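Local structure of DUF115 domain-containing protein (Magnetospirillum magneticum AMB-1, 5MU5) at residues 10-15 and 159-164; 28-33 and 155-160; 19-24 and 165-170. The protein probably acts as a flagellin glycosyltransferase of the Maf family, attaching sugar to flagellin and so taking part in the formation of the bacterial flagellum. One frame throughout, in Å; residues are numbered along the deposited sequence.

Contact 1. Residues 10-15 and 159-164. Unlike the reference sequence in segment 10-15: T13 (reference Ser), N15 (reference Tyr).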
ATOM      1  N   GLU A  10       4.767  18.900  40.563  1.00 61.98           N
ATOM      2  CA  GLU A  10       3.415  19.248  40.085  1.00 61.10           C
ATOM      3  C   GLU A  10       3.294  18.998  38.591  1.00 54.73           C
ATOM      4  O   GLU A  10       2.290  18.477  38.133  1.00 52.67           O
ATOM      5  CB  GLU A  10       3.070  20.712  40.393  1.00 64.75           C
ATOM      6  CG  GLU A  10       2.970  21.004  41.886  1.00 73.62           C
ATOM      7  CD  GLU A  10       2.645  22.460  42.210  1.00 78.25           C
ATOM      8  OE1 GLU A  10       2.450  23.262  41.264  1.00 78.64           O
ATOM      9  OE2 GLU A  10       2.596  22.801  43.419  1.00 78.90           O
ATOM     10  N   LEU A  11       4.324  19.391  37.848  1.00 51.77           N
ATOM     11  CA  LEU A  11       4.395  19.161  36.409  1.00 50.25           C
ATOM     12  C   LEU A  11       4.511  17.667  36.095  1.00 47.10           C
ATOM     13  O   LEU A  11       3.853  17.169  35.165  1.00 45.98           O
ATOM     14  CB  LEU A  11       5.582  19.911  35.799  1.00 51.24           C
ATOM     15  CG  LEU A  11       5.821  19.685  34.298  1.00 51.61           C
ATOM     16  CD1 LEU A  11       4.623  20.116  33.458  1.00 50.57           C
ATOM     17  CD2 LEU A  11       7.078  20.415  33.860  1.00 52.79           C
ATOM     18  N   VAL A  12       5.328  16.954  36.871  1.00 44.56           N
ATOM     19  CA  VAL A  12       5.470  15.517  36.680  1.00 43.50           C
ATOM     20  C   VAL A  12       4.127  14.820  36.869  1.00 43.17           C
ATOM     21  O   VAL A  12       3.695  14.068  36.002  1.00 43.56           O
ATOM     22  CB  VAL A  12       6.524  14.907  37.606  1.00 43.29           C
ATOM     23  CG1 VAL A  12       6.509  13.387  37.519  1.00 42.20           C
ATOM     24  CG2 VAL A  12       7.904  15.435  37.227  1.00 43.45           C
ATOM     25  N   THR A  13       3.462  15.108  37.976  1.00 43.86           N
ATOM     26  CA  THR A  13       2.166  14.521  38.274  1.00 44.38           C
ATOM     27  C   THR A  13       1.164  14.865  37.201  1.00 42.98           C
ATOM     28  O   THR A  13       0.491  13.980  36.689  1.00 43.79           O
ATOM     29  CB  THR A  13       1.642  15.016  39.618  1.00 47.30           C
ATOM     30  OG1 THR A  13       2.569  14.637  40.629  1.00 51.44           O
ATOM     31  CG2 THR A  13       0.271  14.410  39.957  1.00 47.72           C
ATOM     32  N   ALA A  14       1.082  16.143  36.851  1.00 41.70           N
ATOM     33  CA  ALA A  14       0.186  16.596  35.793  1.00 40.63           C
ATOM     34  C   ALA A  14       0.471  15.890  34.442  1.00 39.30           C
ATOM     35  O   ALA A  14      -0.459  15.509  33.751  1.00 38.56           O
ATOM     36  CB  ALA A  14       0.266  18.108  35.641  1.00 39.31           C
ATOM     37  N   ASN A  15       1.738  15.723  34.069  1.00 39.98           N
ATOM     38  CA  ASN A  15       2.079  14.984  32.843  1.00 39.04           C
ATOM     39  C   ASN A  15       1.769  13.498  32.952  1.00 39.18           C
ATOM     40  O   ASN A  15       1.265  12.899  32.019  1.00 40.48           O
ATOM     41  CB  ASN A  15       3.564  15.128  32.499  1.00 40.54           C
ATOM     42  CG  ASN A  15       3.925  16.515  32.016  1.00 40.94           C
ATOM     43  OD1 ASN A  15       3.101  17.216  31.452  1.00 43.28           O
ATOM     44  ND2 ASN A  15       5.167  16.906  32.217  1.00 42.24           N
ATOM     45  N   HIS A 159      12.211  11.225  31.904  1.00 43.48           N
ATOM     46  CA  HIS A 159      12.719  12.481  32.474  1.00 42.30           C
ATOM     47  C   HIS A 159      12.038  13.695  31.887  1.00 40.73           C
ATOM     48  O   HIS A 159      11.985  14.718  32.549  1.00 39.78           O
ATOM     49  CB  HIS A 159      14.217  12.649  32.233  1.00 44.40           C
ATOM     50  CG  HIS A 159      15.057  11.653  32.941  1.00 46.82           C
ATOM     51  ND1 HIS A 159      14.932  11.410  34.289  1.00 52.11           N
ATOM     52  CD2 HIS A 159      16.054  10.847  32.503  1.00 49.43           C
ATOM     53  CE1 HIS A 159      15.810  10.491  34.654  1.00 52.19           C
ATOM     54  NE2 HIS A 159      16.509  10.138  33.590  1.00 51.40           N
ATOM     55  N   SER A 160      11.563  13.596  30.635  1.00 39.45           N
ATOM     56  CA  SER A 160      10.867  14.709  29.954  1.00 40.25           C
ATOM     57  C   SER A 160       9.579  15.127  30.683  1.00 43.18           C
ATOM     58  O   SER A 160       9.033  16.225  30.432  1.00 43.12           O
ATOM     59  CB  SER A 160      10.518  14.363  28.501  1.00 39.03           C
ATOM     60  OG  SER A 160       9.347  13.560  28.448  1.00 40.36           O
ATOM     61  N   LEU A 161       9.088  14.244  31.563  1.00 43.39           N
ATOM     62  CA  LEU A 161       7.952  14.570  32.423  1.00 45.48           C
ATOM     63  C   LEU A 161       8.266  15.761  33.323  1.00 45.39           C
ATOM     64  O   LEU A 161       7.358  16.462  33.748  1.00 45.52           O
ATOM     65  CB  LEU A 161       7.550  13.386  33.302  1.00 45.67           C
ATOM     66  CG  LEU A 161       7.059  12.129  32.600  1.00 46.67           C
ATOM     67  CD1 LEU A 161       6.487  11.184  33.640  1.00 48.87           C
ATOM     68  CD2 LEU A 161       6.036  12.411  31.518  1.00 45.75           C
ATOM     69  N   SER A 162       9.545  15.976  33.608  1.00 45.55           N
ATOM     70  CA  SER A 162       9.966  17.128  34.383  1.00 48.67           C
ATOM     71  C   SER A 162      10.097  18.410  33.569  1.00 48.82           C
ATOM     72  O   SER A 162      10.143  19.491  34.141  1.00 51.78           O
ATOM     73  CB  SER A 162      11.308  16.842  35.065  1.00 47.85           C
ATOM     74  OG  SER A 162      11.170  15.773  35.972  1.00 47.56           O
ATOM     75  N   THR A 163      10.147  18.304  32.249  1.00 49.22           N
ATOM     76  CA  THR A 163      10.529  19.454  31.412  1.00 50.31           C
ATOM     77  C   THR A 163       9.574  19.876  30.305  1.00 49.35           C
ATOM     78  O   THR A 163       9.631  21.012  29.869  1.00 53.24           O
ATOM     79  CB  THR A 163      11.908  19.215  30.748  1.00 49.73           C
ATOM     80  OG1 THR A 163      11.951  17.912  30.158  1.00 49.80           O
ATOM     81  CG2 THR A 163      13.011  19.313  31.766  1.00 52.53           C
ATOM     82  N   VAL A 164       8.717  18.981  29.840  1.00 46.67           N
ATOM     83  CA  VAL A 164       7.808  19.302  28.762  1.00 43.31           C
ATOM     84  C   VAL A 164       6.401  19.488  29.308  1.00 44.93           C
ATOM     85  O   VAL A 164       6.018  18.827  30.259  1.00 45.72           O
ATOM     86  CB  VAL A 164       7.790  18.159  27.756  1.00 42.22           C
ATOM     87  CG1 VAL A 164       6.791  18.419  26.647  1.00 42.72           C
ATOM     88  CG2 VAL A 164       9.181  17.954  27.192  1.00 44.33           C
TER
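N15, on the helix 9-22, reaches with its amide into the turn that follows helix 154-160, so that one side chain holds two backbone carbonyls of L161-V164; both pieces belong to the N-terminal domain of the Maf glycosyltransferase. Residue 15 departs from the reference sequence, which has tyrosine there, so the bonds described are those of the deposited asparagine. From the backbone outward, its CB rests on CD2 of L161 at 3.8 Å. CG is set anti to the carbonyl carbon (chi1 -71°), a torsion that carries the flat amide toward the turn. At the tip the two amide atoms divide the work. ND2 donates to L161 O over 2.7 Å and to V164 O over 2.9 Å. The first acceptor lies in the amide plane, whereas the second is tilted out of it and is met nearly along its own C=O axis. Their N-H...O angles, 138° and 143°, show two usable but bent bonds. OD1 turns to the backbone N of W166, just beyond the turn, so donors and acceptor together fix the rotation of the amide. The turn is also tied internally, since S160 O accepts from the backbone N of both T163 and V164.

Apolar contacts lie beside this polar grip. The backbones come close here, V12 CA lying 5.0 Å from L161 CA, and CG1 of the valine packs loosely against CB of the leucine. The other methyl of V12, CG2, stands 3.5 Å from OG of S162, a hydroxyl that is hydrogen-bonded to I7 O near the chain's start. L11 sends its two methyls to different carbonyls: CD1 approaches V164 O at 3.7 Å, while CD2 lies 3.2 Å from S162 O.

Contact 2. Residues 28-33 and 155-160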
ATOM      1  N   GLU A  28       1.048   3.889  31.697  1.00 43.27           N
ATOM      2  CA  GLU A  28       1.249   2.816  32.664  1.00 47.93           C
ATOM      3  C   GLU A  28       2.739   2.463  32.734  1.00 46.10           C
ATOM      4  O   GLU A  28       3.302   2.248  33.797  1.00 46.67           O
ATOM      5  CB  GLU A  28       0.385   1.595  32.337  1.00 49.70           C
ATOM      6  CG  GLU A  28       0.389   0.516  33.415  1.00 55.57           C
ATOM      7  CD  GLU A  28       0.125   1.040  34.832  1.00 58.42           C
ATOM      8  OE1 GLU A  28      -0.795   1.867  35.016  1.00 60.78           O
ATOM      9  OE2 GLU A  28       0.837   0.610  35.771  1.00 60.12           O
ATOM     10  N   ARG A  29       3.384   2.483  31.593  1.00 44.12           N
ATOM     11  CA  ARG A  29       4.791   2.203  31.532  1.00 45.44           C
ATOM     12  C   ARG A  29       5.605   3.306  32.229  1.00 43.93           C
ATOM     13  O   ARG A  29       6.524   3.024  32.995  1.00 44.51           O
ATOM     14  CB  ARG A  29       5.187   2.047  30.068  1.00 48.75           C
ATOM     15  CG  ARG A  29       6.604   1.582  29.906  1.00 52.92           C
ATOM     16  CD  ARG A  29       6.952   1.360  28.463  1.00 54.92           C
ATOM     17  NE  ARG A  29       8.391   1.143  28.353  1.00 57.76           N
ATOM     18  CZ  ARG A  29       9.039   1.017  27.199  1.00 55.10           C
ATOM     19  NH1 ARG A  29       8.378   1.076  26.044  1.00 48.87           N
ATOM     20  NH2 ARG A  29      10.350   0.823  27.215  1.00 54.37           N
ATOM     21  N   LEU A  30       5.270   4.561  31.971  1.00 41.48           N
ATOM     22  CA  LEU A  30       5.902   5.663  32.694  1.00 41.68           C
ATOM     23  C   LEU A  30       5.729   5.581  34.217  1.00 40.72           C
ATOM     24  O   LEU A  30       6.654   5.919  34.964  1.00 40.89           O
ATOM     25  CB  LEU A  30       5.340   7.001  32.218  1.00 41.70           C
ATOM     26  CG  LEU A  30       5.858   7.425  30.847  1.00 42.82           C
ATOM     27  CD1 LEU A  30       5.001   8.532  30.253  1.00 41.50           C
ATOM     28  CD2 LEU A  30       7.318   7.868  30.950  1.00 42.80           C
ATOM     29  N   ARG A  31       4.557   5.143  34.673  1.00 38.78           N
ATOM     30  CA  ARG A  31       4.258   5.094  36.100  1.00 40.05           C
ATOM     31  C   ARG A  31       5.217   4.162  36.843  1.00 41.82           C
ATOM     32  O   ARG A  31       5.653   4.484  37.927  1.00 42.14           O
ATOM     33  CB  ARG A  31       2.804   4.627  36.336  1.00 40.04           C
ATOM     34  CG  ARG A  31       2.270   4.874  37.733  1.00 41.16           C
ATOM     35  CD  ARG A  31       0.843   4.339  37.951  1.00 43.07           C
ATOM     36  NE  ARG A  31       0.846   2.881  37.847  1.00 43.83           N
ATOM     37  CZ  ARG A  31       1.023   2.041  38.855  1.00 44.13           C
ATOM     38  NH1 ARG A  31       1.124   2.477  40.110  1.00 46.74           N
ATOM     39  NH2 ARG A  31       1.061   0.745  38.603  1.00 44.26           N
ATOM     40  N   VAL A  32       5.541   3.006  36.259  1.00 43.84           N
ATOM     41  CA  VAL A  32       6.370   2.003  36.951  1.00 46.99           C
ATOM     42  C   VAL A  32       7.838   2.000  36.526  1.00 46.64           C
ATOM     43  O   VAL A  32       8.601   1.188  37.011  1.00 48.24           O
ATOM     44  CB  VAL A  32       5.799   0.561  36.787  1.00 48.05           C
ATOM     45  CG1 VAL A  32       4.417   0.457  37.410  1.00 49.48           C
ATOM     46  CG2 VAL A  32       5.753   0.129  35.323  1.00 46.17           C
ATOM     47  N   HIS A  33       8.239   2.893  35.628  1.00 47.50           N
ATOM     48  CA  HIS A  33       9.605   2.874  35.106  1.00 48.50           C
ATOM     49  C   HIS A  33      10.598   3.341  36.165  1.00 51.99           C
ATOM     50  O   HIS A  33      10.321   4.276  36.909  1.00 52.34           O
ATOM     51  CB  HIS A  33       9.711   3.742  33.852  1.00 47.65           C
ATOM     52  CG  HIS A  33      11.063   3.728  33.218  1.00 48.90           C
ATOM     53  ND1 HIS A  33      11.550   2.640  32.520  1.00 50.36           N
ATOM     54  CD2 HIS A  33      12.028   4.678  33.160  1.00 49.44           C
ATOM     55  CE1 HIS A  33      12.765   2.917  32.075  1.00 50.09           C
ATOM     56  NE2 HIS A  33      13.077   4.148  32.447  1.00 50.39           N
ATOM     57  N   ASP A 155      14.269   6.383  28.965  1.00 42.09           N
ATOM     58  CA  ASP A 155      14.629   7.267  30.063  1.00 44.78           C
ATOM     59  C   ASP A 155      14.390   8.721  29.733  1.00 42.92           C
ATOM     60  O   ASP A 155      13.923   9.483  30.580  1.00 43.82           O
ATOM     61  CB  ASP A 155      16.089   7.081  30.492  1.00 48.69           C
ATOM     62  CG  ASP A 155      16.302   5.816  31.311  1.00 52.12           C
ATOM     63  OD1 ASP A 155      15.414   4.921  31.313  1.00 50.52           O
ATOM     64  OD2 ASP A 155      17.364   5.739  31.971  1.00 55.92           O
ATOM     65  N   PHE A 156      14.700   9.111  28.507  1.00 40.64           N
ATOM     66  CA  PHE A 156      14.514  10.495  28.098  1.00 40.90           C
ATOM     67  C   PHE A 156      13.045  10.906  28.147  1.00 40.37           C
ATOM     68  O   PHE A 156      12.719  11.997  28.598  1.00 39.61           O
ATOM     69  CB  PHE A 156      15.097  10.757  26.702  1.00 40.69           C
ATOM     70  CG  PHE A 156      16.599  10.566  26.607  1.00 43.35           C
ATOM     71  CD1 PHE A 156      17.401  10.473  27.749  1.00 44.21           C
ATOM     72  CD2 PHE A 156      17.226  10.542  25.355  1.00 43.33           C
ATOM     73  CE1 PHE A 156      18.774  10.315  27.637  1.00 46.48           C
ATOM     74  CE2 PHE A 156      18.603  10.382  25.245  1.00 44.03           C
ATOM     75  CZ  PHE A 156      19.375  10.270  26.385  1.00 45.13           C
ATOM     76  N   LEU A 157      12.161  10.038  27.689  1.00 39.26           N
ATOM     77  CA  LEU A 157      10.736  10.336  27.776  1.00 40.96           C
ATOM     78  C   LEU A 157      10.342  10.463  29.248  1.00 39.75           C
ATOM     79  O   LEU A 157       9.636  11.390  29.631  1.00 40.50           O
ATOM     80  CB  LEU A 157       9.899   9.241  27.110  1.00 39.26           C
ATOM     81  CG  LEU A 157       8.389   9.454  27.228  1.00 39.95           C
ATOM     82  CD1 LEU A 157       7.943  10.692  26.447  1.00 40.39           C
ATOM     83  CD2 LEU A 157       7.647   8.212  26.751  1.00 38.59           C
ATOM     84  N   TYR A 158      10.821   9.526  30.059  1.00 39.75           N
ATOM     85  CA  TYR A 158      10.520   9.513  31.478  1.00 41.92           C
ATOM     86  C   TYR A 158      10.971  10.796  32.154  1.00 42.17           C
ATOM     87  O   TYR A 158      10.202  11.398  32.873  1.00 43.41           O
ATOM     88  CB  TYR A 158      11.159   8.295  32.148  1.00 43.73           C
ATOM     89  CG  TYR A 158      10.935   8.242  33.633  1.00 44.42           C
ATOM     90  CD1 TYR A 158       9.769   7.698  34.157  1.00 44.43           C
ATOM     91  CD2 TYR A 158      11.884   8.744  34.521  1.00 47.31           C
ATOM     92  CE1 TYR A 158       9.558   7.659  35.517  1.00 46.13           C
ATOM     93  CE2 TYR A 158      11.675   8.719  35.889  1.00 46.46           C
ATOM     94  CZ  TYR A 158      10.511   8.153  36.377  1.00 47.94           C
ATOM     95  OH  TYR A 158      10.272   8.096  37.728  1.00 50.21           O
ATOM     96  N   HIS A 159      12.211  11.225  31.904  1.00 43.48           N
ATOM     97  CA  HIS A 159      12.719  12.481  32.474  1.00 42.30           C
ATOM     98  C   HIS A 159      12.038  13.695  31.887  1.00 40.73           C
ATOM     99  O   HIS A 159      11.985  14.718  32.549  1.00 39.78           O
ATOM    100  CB  HIS A 159      14.217  12.649  32.233  1.00 44.40           C
ATOM    101  CG  HIS A 159      15.057  11.653  32.941  1.00 46.82           C
ATOM    102  ND1 HIS A 159      14.932  11.410  34.289  1.00 52.11           N
ATOM    103  CD2 HIS A 159      16.054  10.847  32.503  1.00 49.43           C
ATOM    104  CE1 HIS A 159      15.810  10.491  34.654  1.00 52.19           C
ATOM    105  NE2 HIS A 159      16.509  10.138  33.590  1.00 51.40           N
ATOM    106  N   SER A 160      11.563  13.596  30.635  1.00 39.45           N
ATOM    107  CA  SER A 160      10.867  14.709  29.954  1.00 40.25           C
ATOM    108  C   SER A 160       9.579  15.127  30.683  1.00 43.18           C
ATOM    109  O   SER A 160       9.033  16.225  30.432  1.00 43.12           O
ATOM    110  CB  SER A 160      10.518  14.363  28.501  1.00 39.03           C
ATOM    111  OG  SER A 160       9.347  13.560  28.448  1.00 40.36           O
TER
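The imidazole of H33 meets the carboxylate of D155 where the end of helix 24-32 packs on helix 154-160, a helix that follows strand 146-150 of the parallel four-stranded sheet in the Maf N-terminal domain. The histidine owes its reach to chi1 of -177°, CG lying opposite the backbone N, which sends the ring across to the aspartate. H33 NE2 donates to D155 OD1 over 2.7 Å, with an N-H...O angle of 155°. The oxygen lies close to the imidazole plane but is approached from above the carboxylate plane, and the two planes stand 71° apart. This is a histidine-carboxylate hydrogen bond; the negative oxygen would probably favour the protonated form of the ring.

The same imidazole also leans on Y158. Its CD2 is 3.8 Å from CG of the tyrosine, and the two rings, obliquely inclined, form neither a stack nor an edge-to-face pair. The Y158 ring in turn presents its edge to the backbone of helix 24-32, with CE1 3.4 Å from L30 O, nearly in the ring plane. L30 closes the apolar side: its CD2 lies 3.6 Å from CA of Y158 and also touches CG of L157.

The next shell sets these groups in place. F154 meets the H33 ring edge-to-face, while L16 and F19 of helix 9-22 touch L30. Both carboxylate oxygens of D155 are engaged, for OD2 is hydrogen-bonded to OG of S37, and that one hydroxyl is also bonded to NE2 of H159.

Contact 3. Residues 19-24 and 165-170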
ATOM      1  N   PHE A  19      -0.753  11.328  30.369  1.00 38.55           N
ATOM      2  CA  PHE A  19      -0.440  10.057  29.707  1.00 37.36           C
ATOM      3  C   PHE A  19      -1.416   8.959  30.122  1.00 38.33           C
ATOM      4  O   PHE A  19      -1.946   8.264  29.268  1.00 37.86           O
ATOM      5  CB  PHE A  19       0.995   9.612  29.973  1.00 36.84           C
ATOM      6  CG  PHE A  19       2.010  10.279  29.083  1.00 35.94           C
ATOM      7  CD1 PHE A  19       2.259   9.788  27.807  1.00 34.77           C
ATOM      8  CD2 PHE A  19       2.697  11.386  29.506  1.00 34.67           C
ATOM      9  CE1 PHE A  19       3.179  10.401  26.979  1.00 33.48           C
ATOM     10  CE2 PHE A  19       3.627  11.997  28.687  1.00 35.28           C
ATOM     11  CZ  PHE A  19       3.877  11.505  27.428  1.00 33.91           C
ATOM     12  N   LEU A  20      -1.679   8.819  31.418  1.00 38.61           N
ATOM     13  CA  LEU A  20      -2.586   7.760  31.873  1.00 40.55           C
ATOM     14  C   LEU A  20      -3.994   7.921  31.325  1.00 42.18           C
ATOM     15  O   LEU A  20      -4.693   6.939  31.121  1.00 43.91           O
ATOM     16  CB  LEU A  20      -2.632   7.700  33.384  1.00 41.06           C
ATOM     17  CG  LEU A  20      -1.361   7.134  34.012  1.00 41.21           C
ATOM     18  CD1 LEU A  20      -1.284   7.478  35.497  1.00 42.89           C
ATOM     19  CD2 LEU A  20      -1.303   5.637  33.799  1.00 40.65           C
ATOM     20  N   GLU A  21      -4.387   9.162  31.079  1.00 43.29           N
ATOM     21  CA  GLU A  21      -5.698   9.472  30.541  1.00 44.50           C
ATOM     22  C   GLU A  21      -5.770   9.334  29.007  1.00 44.08           C
ATOM     23  O   GLU A  21      -6.701   8.754  28.467  1.00 42.48           O
ATOM     24  CB  GLU A  21      -6.067  10.913  30.934  1.00 45.79           C
ATOM     25  CG  GLU A  21      -7.434  11.374  30.446  1.00 47.92           C
ATOM     26  CD  GLU A  21      -7.711  12.835  30.748  1.00 51.14           C
ATOM     27  OE1 GLU A  21      -6.911  13.491  31.446  1.00 50.31           O
ATOM     28  OE2 GLU A  21      -8.761  13.320  30.298  1.00 55.27           O
ATOM     29  N   LEU A  22      -4.784   9.882  28.313  1.00 45.25           N
ATOM     30  CA  LEU A  22      -4.838  10.000  26.859  1.00 45.29           C
ATOM     31  C   LEU A  22      -3.923   9.080  26.063  1.00 44.49           C
ATOM     32  O   LEU A  22      -4.074   9.010  24.850  1.00 43.80           O
ATOM     33  CB  LEU A  22      -4.555  11.453  26.486  1.00 46.20           C
ATOM     34  CG  LEU A  22      -5.642  12.406  27.008  1.00 47.19           C
ATOM     35  CD1 LEU A  22      -5.094  13.803  27.286  1.00 46.88           C
ATOM     36  CD2 LEU A  22      -6.803  12.450  26.026  1.00 47.05           C
ATOM     37  N   MET A  23      -2.973   8.411  26.724  1.00 43.85           N
ATOM     38  CA  MET A  23      -2.101   7.409  26.079  1.00 44.73           C
ATOM     39  C   MET A  23      -1.802   6.312  27.104  1.00 44.53           C
ATOM     40  O   MET A  23      -0.645   6.111  27.503  1.00 43.70           O
ATOM     41  CB  MET A  23      -0.817   8.071  25.573  1.00 46.25           C
ATOM     42  CG  MET A  23      -0.113   7.266  24.509  1.00 48.98           C
ATOM     43  SD  MET A  23       1.485   7.965  24.042  1.00 52.94           S
ATOM     44  CE  MET A  23       0.983   9.270  22.945  1.00 51.53           C
ATOM     45  N   PRO A  24      -2.853   5.580  27.520  1.00 45.67           N
ATOM     46  CA  PRO A  24      -2.785   4.807  28.782  1.00 47.39           C
ATOM     47  C   PRO A  24      -1.639   3.808  28.903  1.00 45.99           C
ATOM     48  O   PRO A  24      -0.965   3.768  29.949  1.00 45.01           O
ATOM     49  CB  PRO A  24      -4.163   4.115  28.881  1.00 46.11           C
ATOM     50  CG  PRO A  24      -5.028   4.804  27.898  1.00 47.89           C
ATOM     51  CD  PRO A  24      -4.150   5.416  26.834  1.00 46.13           C
ATOM     52  N   ASP A 165       5.632  20.379  28.694  1.00 45.13           N
ATOM     53  CA  ASP A 165       4.226  20.509  29.010  1.00 48.01           C
ATOM     54  C   ASP A 165       3.479  19.539  28.082  1.00 46.05           C
ATOM     55  O   ASP A 165       3.052  19.899  26.995  1.00 44.28           O
ATOM     56  CB  ASP A 165       3.747  21.951  28.811  1.00 50.66           C
ATOM     57  CG  ASP A 165       2.391  22.205  29.456  1.00 55.20           C
ATOM     58  OD1 ASP A 165       1.683  21.229  29.791  1.00 56.46           O
ATOM     59  OD2 ASP A 165       2.030  23.386  29.633  1.00 60.79           O
ATOM     60  N   TRP A 166       3.329  18.301  28.533  1.00 44.15           N
ATOM     61  CA  TRP A 166       2.753  17.247  27.719  1.00 40.31           C
ATOM     62  C   TRP A 166       1.244  17.257  27.483  1.00 39.62           C
ATOM     63  O   TRP A 166       0.768  16.687  26.498  1.00 39.25           O
ATOM     64  CB  TRP A 166       3.113  15.909  28.334  1.00 40.58           C
ATOM     65  CG  TRP A 166       4.454  15.430  27.995  1.00 40.22           C
ATOM     66  CD1 TRP A 166       5.531  15.336  28.824  1.00 39.65           C
ATOM     67  CD2 TRP A 166       4.869  14.935  26.729  1.00 38.73           C
ATOM     68  NE1 TRP A 166       6.591  14.801  28.150  1.00 40.94           N
ATOM     69  CE2 TRP A 166       6.220  14.554  26.854  1.00 39.75           C
ATOM     70  CE3 TRP A 166       4.230  14.779  25.493  1.00 38.99           C
ATOM     71  CZ2 TRP A 166       6.957  14.016  25.780  1.00 39.53           C
ATOM     72  CZ3 TRP A 166       4.954  14.253  24.419  1.00 38.15           C
ATOM     73  CH2 TRP A 166       6.307  13.876  24.570  1.00 38.20           C
ATOM     74  N   ARG A 167       0.488  17.858  28.383  1.00 41.68           N
ATOM     75  CA  ARG A 167      -0.962  17.815  28.282  1.00 45.31           C
ATOM     76  C   ARG A 167      -1.528  18.399  26.986  1.00 44.58           C
ATOM     77  O   ARG A 167      -2.363  17.771  26.378  1.00 42.76           O
ATOM     78  CB  ARG A 167      -1.666  18.422  29.514  1.00 47.41           C
ATOM     79  CG  ARG A 167      -3.188  18.437  29.343  1.00 50.80           C
ATOM     80  CD  ARG A 167      -3.981  18.643  30.614  1.00 53.90           C
ATOM     81  NE  ARG A 167      -4.084  17.424  31.410  1.00 60.43           N
ATOM     82  CZ  ARG A 167      -4.990  16.461  31.227  1.00 60.33           C
ATOM     83  NH1 ARG A 167      -5.886  16.526  30.251  1.00 60.63           N
ATOM     84  NH2 ARG A 167      -4.986  15.405  32.020  1.00 60.12           N
ATOM     85  N   PRO A 168      -1.090  19.601  26.576  1.00 46.90           N
ATOM     86  CA  PRO A 168      -1.612  20.135  25.322  1.00 45.84           C
ATOM     87  C   PRO A 168      -1.288  19.223  24.129  1.00 46.95           C
ATOM     88  O   PRO A 168      -2.090  19.119  23.218  1.00 46.51           O
ATOM     89  CB  PRO A 168      -0.900  21.480  25.194  1.00 48.16           C
ATOM     90  CG  PRO A 168      -0.544  21.862  26.595  1.00 49.03           C
ATOM     91  CD  PRO A 168      -0.169  20.553  27.228  1.00 48.81           C
ATOM     92  N   LEU A 169      -0.151  18.536  24.160  1.00 45.06           N
ATOM     93  CA  LEU A 169       0.174  17.574  23.106  1.00 45.32           C
ATOM     94  C   LEU A 169      -0.737  16.360  23.157  1.00 42.33           C
ATOM     95  O   LEU A 169      -1.368  16.000  22.161  1.00 37.78           O
ATOM     96  CB  LEU A 169       1.623  17.117  23.227  1.00 48.78           C
ATOM     97  CG  LEU A 169       2.643  18.203  22.922  1.00 55.40           C
ATOM     98  CD1 LEU A 169       4.060  17.735  23.217  1.00 59.46           C
ATOM     99  CD2 LEU A 169       2.507  18.579  21.462  1.00 60.33           C
ATOM    100  N   LEU A 170      -0.814  15.733  24.327  1.00 41.50           N
ATOM    101  CA  LEU A 170      -1.653  14.551  24.503  1.00 40.21           C
ATOM    102  C   LEU A 170      -3.122  14.833  24.234  1.00 40.24           C
ATOM    103  O   LEU A 170      -3.839  13.969  23.743  1.00 37.56           O
ATOM    104  CB  LEU A 170      -1.469  13.992  25.907  1.00 40.90           C
ATOM    105  CG  LEU A 170      -0.113  13.329  26.088  1.00 41.92           C
ATOM    106  CD1 LEU A 170       0.293  13.314  27.548  1.00 42.73           C
ATOM    107  CD2 LEU A 170      -0.152  11.929  25.493  1.00 43.67           C
TER
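F19 and L170 both have CG anti to the carbonyl carbon, with chi1 of -82° in the phenylalanine, and these torsions bring the phenyl ring and the leucine methyls together between helices 9-22 and 166-171. CD1 of L170 sits over the centre of one face of F19, 3.7 Å from the ring centroid and close to its normal, which makes a clear CH-pi contact. The same phenyl ring points an edge at W166: its CZ is 3.6 Å from CD2 of the indole, the planes stand at 64°, and the pair is T-shaped. W166 is anchored separately, its NE1 bonded to OG of S160.

L170 also packs against L22 and M23, where helix 9-22 ends. Its CB lies 3.9 Å from CD1 of L22, and its CD2 meets both CB and CE of M23. L180 and I182 of strand 180-183 adjoin this group, placing it against the edge strand of the parallel sheet. An alanine in place of F19 would remove the ring and would probably leave a gap between L170 and W166, with the indole face losing its aromatic partner.

Beyond the apolar group, the extended side chain of E21 meets R167, whose chain bends at chi3. NH2 of the arginine bonds to OE1 of the glutamate over 2.8 Å at 172°, almost straight, while NH1 adds a weak bond to the same oxygen. R174 pairs with E21 OE2 and E171 with R167 NH1, so E21 and R167 each have two partners of opposite charge and are likely to be stabilised by both.

All three contacts lie in the N-terminal domain, 10 to 13 Å apart between centres and 31 to 38 Å from the centre of the chain. Helices 9-22 and 24-32 supply the early segments; helices 154-160 and 166-171, with the turn between them, supply the late ones. Contacts 1 and 3 share helix 9-22 and cross along the chain, whereas contact 2, which shares helix 154-160 with contact 1, is nested within the loop closed by contact 3. L161 CD2 touches both L30 CD1 and F19 CE2, making the packing continuous. The chain's start is thus fastened to elements following strand 146-150, well over a hundred residues later.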